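Local coordinates for protein purine nucleoside phosphorylase (Thermus thermophilus, PDB 1ODK) that probably catalyses the phosphate-dependent cleavage of purine nucleosides, releasing the free base and a pentose 1-phosphate, at residues D113-T116 with R117-E121; W138-A141 with E142-G145; R168-R172 with Y173-A177. One frame throughout, in Å; residues are numbered along the deposited sequence.

Interaction 1. Residues D113-T116 with R117-E121; sequences DGTT and RQYLE
Helix 114-120 opens on an N-cap, and its short length is held by three i-to-i+4 bonds, from the amides of Gln118, Tyr119 and Leu120 to the carbonyls of Gly114, Thr115 and Thr116. Leu120 N lies 2.8 Å from Thr116 O and nearly in line with that carbonyl. Ahead of them Asp113 supplies the cap, with both carboxylate oxygens grasping the same residue. Thr116 N donates to Asp113 OD1 at 3.0 Å, and Thr116 OG1 donates to Asp113 OD2 at 2.9 Å, both donors approaching from well above the carboxylate plane. The second bond depends on the threonine torsion: chi1 of 59° sets OG1 between its own backbone N and carbonyl carbon, facing back toward the cap. Thr67 OG1 and Ser183 OG add a further bond each to OD1 and OD2. A valine in place of Thr116 would lose the hydroxyl and would probably leave Asp113 OD2 short of one of its partners, making the cap easier to turn. Further along, Thr115 and Tyr119 point the same way, Thr115 CG2 lying 3.7 Å from Tyr119 CE1, while the Tyr119 hydroxyl bonds to Glu75 and Gln118 OE1 accepts from two backbone amides of the second subunit. With four bonds gripping it, the buried carboxylate is well compensated, and its negative charge would be expected to suit the positive end of the helix dipole.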
# COMPACT_ATOMS: atom_id res chain seq x y z
N ASP B 113 -2.26 8.59 10.98
CA ASP B 113 -2.41 9.89 10.33
C ASP B 113 -1.58 10.05 9.05
O ASP B 113 -0.54 9.41 8.88
CB ASP B 113 -2.01 10.99 11.31
CG ASP B 113 -0.53 11.02 11.57
OD1 ASP B 113 0.11 12.05 11.25
OD2 ASP B 113 0.01 10.01 12.07
N GLY B 114 -2.02 10.95 8.17
CA GLY B 114 -1.31 11.17 6.92
C GLY B 114 -0.13 12.13 7.00
O GLY B 114 0.67 12.20 6.07
N THR B 115 -0.03 12.89 8.08
CA THR B 115 1.08 13.82 8.22
C THR B 115 2.38 13.06 8.44
O THR B 115 3.38 13.33 7.78
CB THR B 115 0.85 14.82 9.38
OG1 THR B 115 -0.34 15.56 9.14
CG2 THR B 115 2.02 15.79 9.50
N THR B 116 2.38 12.11 9.36
CA THR B 116 3.60 11.34 9.58
C THR B 116 3.90 10.56 8.30
O THR B 116 5.05 10.44 7.88
CB THR B 116 3.46 10.35 10.76
OG1 THR B 116 2.38 9.45 10.50
CG2 THR B 116 3.18 11.11 12.06
N ARG B 117 2.84 10.05 7.68
CA ARG B 117 2.97 9.29 6.44
C ARG B 117 3.67 10.10 5.35
O ARG B 117 4.54 9.58 4.65
CB ARG B 117 1.59 8.84 5.94
CG ARG B 117 1.64 7.97 4.68
CD ARG B 117 0.25 7.72 4.14
NE ARG B 117 0.28 7.05 2.84
CZ ARG B 117 0.63 5.78 2.67
NH1 ARG B 117 0.98 5.05 3.71
NH2 ARG B 117 0.64 5.26 1.45
N GLN B 118 3.30 11.36 5.21
CA GLN B 118 3.92 12.21 4.20
C GLN B 118 5.40 12.44 4.52
O GLN B 118 6.25 12.31 3.64
CB GLN B 118 3.19 13.56 4.10
CG GLN B 118 3.52 14.34 2.84
CD GLN B 118 2.75 15.64 2.73
OE1 GLN B 118 1.58 15.72 3.10
NE2 GLN B 118 3.41 16.67 2.20
N TYR B 119 5.70 12.78 5.77
CA TYR B 119 7.09 13.01 6.17
C TYR B 119 7.93 11.75 5.96
O TYR B 119 9.09 11.82 5.54
CB TYR B 119 7.18 13.40 7.65
CG TYR B 119 6.94 14.86 7.96
CD1 TYR B 119 5.81 15.27 8.69
CD2 TYR B 119 7.87 15.83 7.59
CE1 TYR B 119 5.63 16.61 9.04
CE2 TYR B 119 7.70 17.17 7.94
CZ TYR B 119 6.58 17.55 8.67
OH TYR B 119 6.45 18.87 9.05
N LEU B 120 7.34 10.59 6.25
CA LEU B 120 8.01 9.30 6.13
C LEU B 120 7.92 8.68 4.74
O LEU B 120 8.50 7.62 4.49
CB LEU B 120 7.42 8.31 7.14
CG LEU B 120 7.65 8.57 8.64
CD1 LEU B 120 6.62 7.78 9.43
CD2 LEU B 120 9.07 8.17 9.03
N GLU B 121 7.20 9.34 3.84
CA GLU B 121 7.03 8.83 2.49
C GLU B 121 6.41 7.44 2.53
O GLU B 121 6.79 6.55 1.77
CB GLU B 121 8.37 8.79 1.76
CG GLU B 121 9.06 10.15 1.69
CD GLU B 121 10.26 10.17 0.75
OE1 GLU B 121 11.17 9.33 0.91
OE2 GLU B 121 10.29 11.04 -0.15

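Interaction 2. Residues W138-A141 with E142-G145; sequences WRRA and EALG
Trp138 and Glu142, one turn apart near the C-terminal end of helix 131-144, meet through both backbone and side chain. The backbone bonds come first: Glu142 N reaches Trp138 O at 3.0 Å, and the amides of Ala143 and Leu144 follow to the carbonyls of Arg139 and Arg140. The series fades at the helix end, where Gly145, with positive phi, bonds weakly through its N to Ala141 O at 3.2 Å.

The two side chains also meet directly, Trp138 CD1 lying 4.0 Å from Glu142 CG, and a water joins their polar ends. It lies in the indole plane at the edge of Trp138, accepts a hydrogen bond from NE1 at 2.8 Å and donates to Glu142 OE1 at 3.3 Å; ring and carboxylate planes stand 59° apart. Arg135 of the third subunit forms a salt bridge with the same OE1 and a cation-pi contact with Trp138.

Van der Waals contact with a charged group comes last: Ala143 CB sits over one face of the Arg140 guanidinium, 3.7 Å from NH1, because the arginine chain bends at chi2 and chi3 (-54° and 96°); Arg140 NE forms a salt bridge to Glu234. The helix thus presents a tryptophan and a carboxylate together to one foreign arginine, whose positive charge would be expected to favour the ionised form of Glu142.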
# COMPACT_ATOMS: atom_id res chain seq x y z
N TRP B 138 6.06 10.31 33.58
CA TRP B 138 5.64 9.13 34.34
C TRP B 138 5.94 9.34 35.82
O TRP B 138 5.08 9.11 36.68
CB TRP B 138 6.40 7.90 33.81
CG TRP B 138 5.86 6.58 34.29
CD1 TRP B 138 4.95 6.36 35.28
CD2 TRP B 138 6.24 5.29 33.80
NE1 TRP B 138 4.74 5.01 35.44
CE2 TRP B 138 5.52 4.33 34.54
CE3 TRP B 138 7.13 4.85 32.81
CZ2 TRP B 138 5.66 2.95 34.33
CZ3 TRP B 138 7.27 3.47 32.59
CH2 TRP B 138 6.53 2.54 33.35
N ARG B 139 7.16 9.77 36.12
CA ARG B 139 7.57 10.01 37.51
C ARG B 139 6.71 11.05 38.22
O ARG B 139 6.35 10.88 39.39
CB ARG B 139 9.03 10.45 37.55
CG ARG B 139 10.01 9.30 37.39
CD ARG B 139 11.44 9.79 37.30
NE ARG B 139 12.38 8.68 37.23
CZ ARG B 139 13.68 8.81 37.00
NH1 ARG B 139 14.20 10.02 36.82
NH2 ARG B 139 14.46 7.74 36.95
N ARG B 140 6.38 12.13 37.52
CA ARG B 140 5.56 13.17 38.13
C ARG B 140 4.13 12.68 38.34
O ARG B 140 3.50 13.01 39.34
CB ARG B 140 5.57 14.44 37.26
CG ARG B 140 6.91 15.18 37.21
CD ARG B 140 7.42 15.51 38.62
NE ARG B 140 8.36 14.51 39.11
CZ ARG B 140 8.58 14.23 40.39
NH1 ARG B 140 7.91 14.88 41.34
NH2 ARG B 140 9.47 13.30 40.73
N ALA B 141 3.61 11.90 37.39
CA ALA B 141 2.26 11.37 37.51
C ALA B 141 2.18 10.47 38.74
O ALA B 141 1.20 10.52 39.50
CB ALA B 141 1.89 10.57 36.26
N GLU B 142 3.21 9.66 38.94
CA GLU B 142 3.26 8.76 40.09
C GLU B 142 3.29 9.54 41.39
O GLU B 142 2.56 9.24 42.34
CB GLU B 142 4.50 7.86 40.02
CG GLU B 142 4.33 6.61 39.19
CD GLU B 142 5.58 5.75 39.20
OE1 GLU B 142 5.48 4.56 38.86
OE2 GLU B 142 6.66 6.27 39.54
N ALA B 143 4.16 10.54 41.44
CA ALA B 143 4.33 11.36 42.63
C ALA B 143 3.05 12.10 43.03
O ALA B 143 2.69 12.12 44.21
CB ALA B 143 5.45 12.35 42.41
N LEU B 144 2.37 12.71 42.07
CA LEU B 144 1.15 13.45 42.36
C LEU B 144 -0.01 12.54 42.76
O LEU B 144 -0.97 12.98 43.40
CB LEU B 144 0.75 14.34 41.17
CG LEU B 144 1.69 15.52 40.92
CD1 LEU B 144 1.28 16.26 39.65
CD2 LEU B 144 1.66 16.47 42.11
N GLY B 145 0.08 11.27 42.38
CA GLY B 145 -0.94 10.30 42.74
C GLY B 145 -2.26 10.27 41.98
O GLY B 145 -3.17 9.56 42.39
O HOH W 1 2.64 4.46 37.20

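Interaction 3. Residues R168-R172 with Y173-A177; sequences RAWAR and YGVLA
Trp170 and Val175 pack together at a Schellman motif, which ends helix 164-171 and leads into strand 175-179 of a beta-alpha-beta unit. The tight part centres on Trp170 O. This carbonyl accepts two amides from opposite faces of its plane, Tyr173 N at 2.8 Å and Val175 N at 3.3 Å, while Gly174 N closes a type I turn on Ala171 O at 3.0 Å. Gly174 has a positive phi of 98°, where a beta carbon would collide with the carbonyl O of Tyr173. Beside the turn Val175 CG2 comes within 3.8 Å of Trp170 CE3, the two side chains crossing at a slant. Val110 lines the same place, touching both of them. Tyr173 lays its ring edge, by way of CD2, against Ala169 O at 3.2 Å, with the carbonyl oxygen in the ring plane; its own carbonyl accepts from Tyr125 of the third subunit.

The outer side is looser. Exposed Arg172 bends at chi3 (-77°), which brings one guanidinium face against Ala169 CA, which lies toward the rim of the group. Where the strand departs, Ala171 CA makes a C-H...O contact with Val175 O, and a water bridges the two carbonyls, donating to Ala171 O at 2.8 Å and to Val175 O at 3.0 Å.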
# COMPACT_ATOMS: atom_id res chain seq x y z
N ARG B 168 -12.32 -0.99 19.90
CA ARG B 168 -12.10 -2.19 20.71
C ARG B 168 -11.07 -3.11 20.07
O ARG B 168 -10.27 -3.73 20.77
CB ARG B 168 -13.41 -2.96 20.91
CG ARG B 168 -14.54 -2.14 21.51
CD ARG B 168 -15.65 -3.04 22.04
NE ARG B 168 -16.95 -2.39 22.01
CZ ARG B 168 -17.74 -2.35 20.94
NH1 ARG B 168 -17.36 -2.93 19.81
NH2 ARG B 168 -18.92 -1.74 21.00
N ALA B 169 -11.10 -3.20 18.74
CA ALA B 169 -10.15 -4.03 18.02
C ALA B 169 -8.73 -3.51 18.26
O ALA B 169 -7.81 -4.29 18.51
CB ALA B 169 -10.46 -4.03 16.53
N TRP B 170 -8.55 -2.20 18.17
CA TRP B 170 -7.24 -1.59 18.39
C TRP B 170 -6.76 -1.78 19.83
O TRP B 170 -5.57 -1.92 20.08
CB TRP B 170 -7.27 -0.10 18.05
CG TRP B 170 -7.01 0.17 16.59
CD1 TRP B 170 -7.90 0.63 15.66
CD2 TRP B 170 -5.77 -0.03 15.90
NE1 TRP B 170 -7.29 0.72 14.43
CE2 TRP B 170 -5.99 0.33 14.55
CE3 TRP B 170 -4.50 -0.47 16.29
CZ2 TRP B 170 -4.98 0.25 13.59
CZ3 TRP B 170 -3.50 -0.55 15.33
CH2 TRP B 170 -3.74 -0.19 13.99
N ALA B 171 -7.70 -1.77 20.78
CA ALA B 171 -7.34 -1.95 22.19
C ALA B 171 -6.70 -3.32 22.40
O ALA B 171 -5.86 -3.49 23.28
CB ALA B 171 -8.57 -1.81 23.08
N ARG B 172 -7.10 -4.30 21.58
CA ARG B 172 -6.54 -5.64 21.70
C ARG B 172 -5.08 -5.63 21.27
O ARG B 172 -4.35 -6.59 21.51
CB ARG B 172 -7.34 -6.63 20.85
CG ARG B 172 -8.75 -6.89 21.40
CD ARG B 172 -9.37 -8.15 20.82
NE ARG B 172 -9.87 -7.97 19.46
CZ ARG B 172 -11.05 -7.42 19.16
NH1 ARG B 172 -11.85 -7.01 20.13
NH2 ARG B 172 -11.42 -7.30 17.89
N TYR B 173 -4.65 -4.53 20.66
CA TYR B 173 -3.26 -4.39 20.23
C TYR B 173 -2.51 -3.39 21.11
O TYR B 173 -1.42 -2.93 20.76
CB TYR B 173 -3.20 -3.97 18.76
CG TYR B 173 -3.60 -5.09 17.83
CD1 TYR B 173 -2.64 -5.91 17.24
CD2 TYR B 173 -4.95 -5.39 17.60
CE1 TYR B 173 -3.01 -6.99 16.44
CE2 TYR B 173 -5.33 -6.47 16.81
CZ TYR B 173 -4.35 -7.27 16.24
OH TYR B 173 -4.72 -8.35 15.47
N GLY B 174 -3.11 -3.05 22.25
CA GLY B 174 -2.46 -2.14 23.18
C GLY B 174 -2.86 -0.68 23.17
O GLY B 174 -2.40 0.09 24.02
N VAL B 175 -3.72 -0.27 22.24
CA VAL B 175 -4.14 1.13 22.18
C VAL B 175 -5.08 1.45 23.33
O VAL B 175 -6.13 0.82 23.49
CB VAL B 175 -4.85 1.46 20.85
CG1 VAL B 175 -5.34 2.92 20.86
CG2 VAL B 175 -3.89 1.23 19.69
N LEU B 176 -4.70 2.43 24.14
CA LEU B 176 -5.52 2.81 25.28
C LEU B 176 -6.59 3.82 24.92
O LEU B 176 -7.70 3.77 25.45
CB LEU B 176 -4.63 3.42 26.37
CG LEU B 176 -3.51 2.53 26.91
CD1 LEU B 176 -2.67 3.33 27.89
CD2 LEU B 176 -4.10 1.30 27.57
N ALA B 177 -6.26 4.73 24.01
CA ALA B 177 -7.20 5.77 23.60
C ALA B 177 -6.77 6.38 22.27
O ALA B 177 -5.65 6.13 21.80
CB ALA B 177 -7.26 6.85 24.68
O HOH W 2 -5.61 -1.55 25.29

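All three contacts are local, yet they sit at different points of their helices. Interaction 1 is mostly buried and starts a short helix with a carboxylate cap; interaction 2 is partly buried and lies at the end of a longer helix; interaction 3 is largely at the surface and turns a helix into a strand. The first two keep within one helix each, on opposite sides of the chain's centre, about 33 Å apart between centres. Every one touches the third subunit, but by different chemistry: Leu120 of interaction 1 packs on Tyr173 there, interaction 2 offers charge and an aromatic ring, and interaction 3 offers a backbone carbonyl and two aromatic side chains that pack on a proline and a methionine.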